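Local coordinates for protein diaminopimelate decarboxylase (Aquifex aeolicus, PDB 2P3E) that probably catalyses the pyridoxal-phosphate-dependent decarboxylation of meso-diaminopimelate to L-lysine, the last step of lysine biosynthesis, at residues Y39-I44 with L395-S400. Residues are numbered along the deposited sequence; the frame is centred on the assembly and turned at random.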
ATOM      1  N   TYR B  39       7.615  13.240 -14.020  1.00 12.06           N
ATOM      2  CA  TYR B  39       8.366  12.333 -14.855  1.00 12.03           C
ATOM      3  C   TYR B  39       9.057  13.060 -16.017  1.00 13.58           C
ATOM      4  O   TYR B  39       8.503  14.013 -16.582  1.00 13.64           O
ATOM      5  CB  TYR B  39       7.447  11.238 -15.425  1.00 11.67           C
ATOM      6  CG  TYR B  39       6.744  10.405 -14.372  1.00 11.37           C
ATOM      7  CD1 TYR B  39       7.342   9.266 -13.838  1.00 11.04           C
ATOM      8  CD2 TYR B  39       5.488  10.776 -13.892  1.00 10.47           C
ATOM      9  CE1 TYR B  39       6.683   8.497 -12.854  1.00  9.96           C
ATOM     10  CE2 TYR B  39       4.817  10.002 -12.928  1.00 10.34           C
ATOM     11  CZ  TYR B  39       5.418   8.889 -12.415  1.00 10.96           C
ATOM     12  OH  TYR B  39       4.721   8.166 -11.468  1.00 11.92           O
ATOM     13  N   SER B  40      10.244  12.574 -16.376  1.00 14.47           N
ATOM     14  CA  SER B  40      10.988  13.053 -17.550  1.00 14.85           C
ATOM     15  C   SER B  40      10.703  12.159 -18.745  1.00 15.22           C
ATOM     16  O   SER B  40      11.078  10.983 -18.771  1.00 14.77           O
ATOM     17  CB  SER B  40      12.497  13.091 -17.257  1.00 15.62           C
ATOM     18  OG  SER B  40      13.266  13.154 -18.467  1.00 17.85           O
ATOM     19  N   SER B  41      10.063  12.739 -19.762  1.00 15.22           N
ATOM     20  CA  SER B  41       9.762  12.025 -20.985  1.00 16.10           C
ATOM     21  C   SER B  41      11.036  11.527 -21.678  1.00 16.23           C
ATOM     22  O   SER B  41      11.120  10.352 -22.078  1.00 15.91           O
ATOM     23  CB  SER B  41       8.954  12.929 -21.930  1.00 15.96           C
ATOM     24  OG  SER B  41       8.565  12.228 -23.088  1.00 16.41           O
ATOM     25  N   ASN B  42      12.028  12.411 -21.810  1.00 16.65           N
ATOM     26  CA  ASN B  42      13.243  12.060 -22.541  1.00 17.26           C
ATOM     27  C   ASN B  42      14.113  11.059 -21.805  1.00 16.99           C
ATOM     28  O   ASN B  42      14.821  10.279 -22.443  1.00 16.42           O
ATOM     29  CB  ASN B  42      14.046  13.300 -22.954  1.00 17.97           C
ATOM     30  CG  ASN B  42      13.470  13.962 -24.184  1.00 19.46           C
ATOM     31  OD1 ASN B  42      13.416  13.354 -25.255  1.00 21.64           O
ATOM     32  ND2 ASN B  42      12.978  15.198 -24.026  1.00 21.78           N
ATOM     33  N   PHE B  43      14.071  11.080 -20.471  1.00 16.16           N
ATOM     34  CA  PHE B  43      14.749  10.028 -19.701  1.00 15.97           C
ATOM     35  C   PHE B  43      14.182   8.648 -20.017  1.00 15.41           C
ATOM     36  O   PHE B  43      14.948   7.701 -20.273  1.00 15.41           O
ATOM     37  CB  PHE B  43      14.703  10.287 -18.187  1.00 15.76           C
ATOM     38  CG  PHE B  43      15.537   9.315 -17.372  1.00 17.67           C
ATOM     39  CD1 PHE B  43      16.878   9.588 -17.095  1.00 18.35           C
ATOM     40  CD2 PHE B  43      14.989   8.117 -16.901  1.00 18.66           C
ATOM     41  CE1 PHE B  43      17.651   8.699 -16.352  1.00 18.99           C
ATOM     42  CE2 PHE B  43      15.754   7.225 -16.135  1.00 17.55           C
ATOM     43  CZ  PHE B  43      17.092   7.524 -15.866  1.00 17.49           C
ATOM     44  N   ILE B  44      12.854   8.524 -19.977  1.00 15.14           N
ATOM     45  CA  ILE B  44      12.176   7.254 -20.265  1.00 15.15           C
ATOM     46  C   ILE B  44      12.560   6.737 -21.657  1.00 16.17           C
ATOM     47  O   ILE B  44      12.964   5.570 -21.808  1.00 15.57           O
ATOM     48  CB  ILE B  44      10.638   7.375 -20.132  1.00 15.14           C
ATOM     49  CG1 ILE B  44      10.235   7.685 -18.677  1.00 15.28           C
ATOM     50  CG2 ILE B  44       9.955   6.084 -20.571  1.00 14.06           C
ATOM     51  CD1 ILE B  44       8.796   8.168 -18.516  1.00 15.22           C
ATOM     52  N   LEU B 395       4.117  14.963 -16.719  1.00 12.54           N
ATOM     53  CA  LEU B 395       5.178  14.502 -17.607  1.00 12.96           C
ATOM     54  C   LEU B 395       5.798  15.717 -18.312  1.00 14.79           C
ATOM     55  O   LEU B 395       5.100  16.461 -19.035  1.00 15.51           O
ATOM     56  CB  LEU B 395       4.618  13.536 -18.644  1.00 13.46           C
ATOM     57  CG  LEU B 395       5.556  12.991 -19.746  1.00 11.68           C
ATOM     58  CD1 LEU B 395       6.577  12.040 -19.151  1.00 13.25           C
ATOM     59  CD2 LEU B 395       4.723  12.300 -20.807  1.00 12.85           C
ATOM     60  N   VAL B 396       7.089  15.923 -18.078  1.00 15.47           N
ATOM     61  CA  VAL B 396       7.808  17.059 -18.633  1.00 17.26           C
ATOM     62  C   VAL B 396       8.575  16.618 -19.891  1.00 18.20           C
ATOM     63  O   VAL B 396       9.097  15.503 -19.946  1.00 17.42           O
ATOM     64  CB  VAL B 396       8.760  17.677 -17.598  1.00 17.52           C
ATOM     65  CG1 VAL B 396       9.453  18.889 -18.183  1.00 20.51           C
ATOM     66  CG2 VAL B 396       7.990  18.123 -16.360  1.00 17.24           C
ATOM     67  N   GLU B 397       8.589  17.475 -20.913  1.00 19.29           N
ATOM     68  CA  GLU B 397       9.392  17.217 -22.106  1.00 20.37           C
ATOM     69  C   GLU B 397       9.863  18.553 -22.682  1.00 21.58           C
ATOM     70  O   GLU B 397       9.029  19.371 -23.110  1.00 20.96           O
ATOM     71  CB  GLU B 397       8.581  16.460 -23.153  1.00 20.82           C
ATOM     72  CG  GLU B 397       9.385  16.053 -24.393  1.00 22.70           C
ATOM     73  CD  GLU B 397       8.594  15.165 -25.334  1.00 24.21           C
ATOM     74  OE1 GLU B 397       8.024  14.137 -24.890  0.70 28.62           O
ATOM     75  OE2 GLU B 397       8.541  15.473 -26.527  0.90 26.78           O
ATOM     76  N   ASN B 398      11.179  18.756 -22.656  1.00 21.49           N
ATOM     77  CA  ASN B 398      11.832  19.924 -23.274  1.00 23.10           C
ATOM     78  C   ASN B 398      11.086  21.244 -22.992  1.00 22.96           C
ATOM     79  O   ASN B 398      10.556  21.878 -23.908  1.00 22.83           O
ATOM     80  CB  ASN B 398      11.989  19.693 -24.782  1.00 23.25           C
ATOM     81  CG  ASN B 398      12.926  20.701 -25.437  0.90 25.54           C
ATOM     82  OD1 ASN B 398      13.758  21.325 -24.771  1.00 28.49           O
ATOM     83  ND2 ASN B 398      12.789  20.863 -26.752  0.70 27.57           N
ATOM     84  N   GLY B 399      10.998  21.606 -21.712  1.00 22.58           N
ATOM     85  CA  GLY B 399      10.368  22.865 -21.302  1.00 21.73           C
ATOM     86  C   GLY B 399       8.848  22.908 -21.209  1.00 21.44           C
ATOM     87  O   GLY B 399       8.295  23.898 -20.728  1.00 22.13           O
ATOM     88  N   SER B 400       8.150  21.873 -21.674  1.00 20.34           N
ATOM     89  CA  SER B 400       6.694  21.879 -21.578  1.00 19.92           C
ATOM     90  C   SER B 400       6.180  20.709 -20.736  1.00 19.33           C
ATOM     91  O   SER B 400       6.959  19.831 -20.361  1.00 18.24           O
ATOM     92  CB  SER B 400       6.051  21.906 -22.957  1.00 19.96           C
ATOM     93  OG  SER B 400       6.200  20.666 -23.616  1.00 22.10           O
TER
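Tyr39 and Leu395 are paired in register on neighbouring parallel strands. The Tyr39 carbonyl O accepts a hydrogen bond from Val396 N at 2.8 Å. On the side-chain side, Tyr39 CB rests 3.9 Å from Leu395 CD1. Beyond CB the ring leads away from 395-400, back to where its hydroxyl is hydrogen-bonded to Glu393, earlier on the same partner strand, and to Asn67; an aromatic with a polar end suits a buried place of this kind. Ser40, paired with Val396, sends its side chain to the other face of the sheet and ends the strand. As N-cap of the helix that begins at Ser41, its OG accepts from Phe43 N at 3.0 Å, while Glu21 binds the same hydroxyl. Ser41 carries the parallel ladder one step into the helix: its N donates to Val396 O at 2.9 Å. Its side chain is short enough to face the partner strand closely, with CB against Leu395 CD1 at 3.8 Å. Its OG stands anti to the backbone N (chi1 -176°), which points the hydroxyl at Glu397. There it donates to OE1 of Glu397 at 2.7 Å, reaching the carboxylate from its anti side and 25° out of its plane. The extended Glu397 chain brings the acid there, and Lys45 adds a weak, long ion pair to the same oxygen. Asn42 then crosses Glu397 at about a right angle, its ND2 lying 3.7 Å from the aliphatic CG. After Glu397 the second chain reverses through a type I' turn, where Asn398 and Gly399 readily adopt the positive phi required. The arrangement is a parallel strand pair running into a capped helix, where the mixed beta-sheet passes into helix 41-54, which leads to the first strand of the barrel, as in the two-domain class-II (fold type III) decarboxylases.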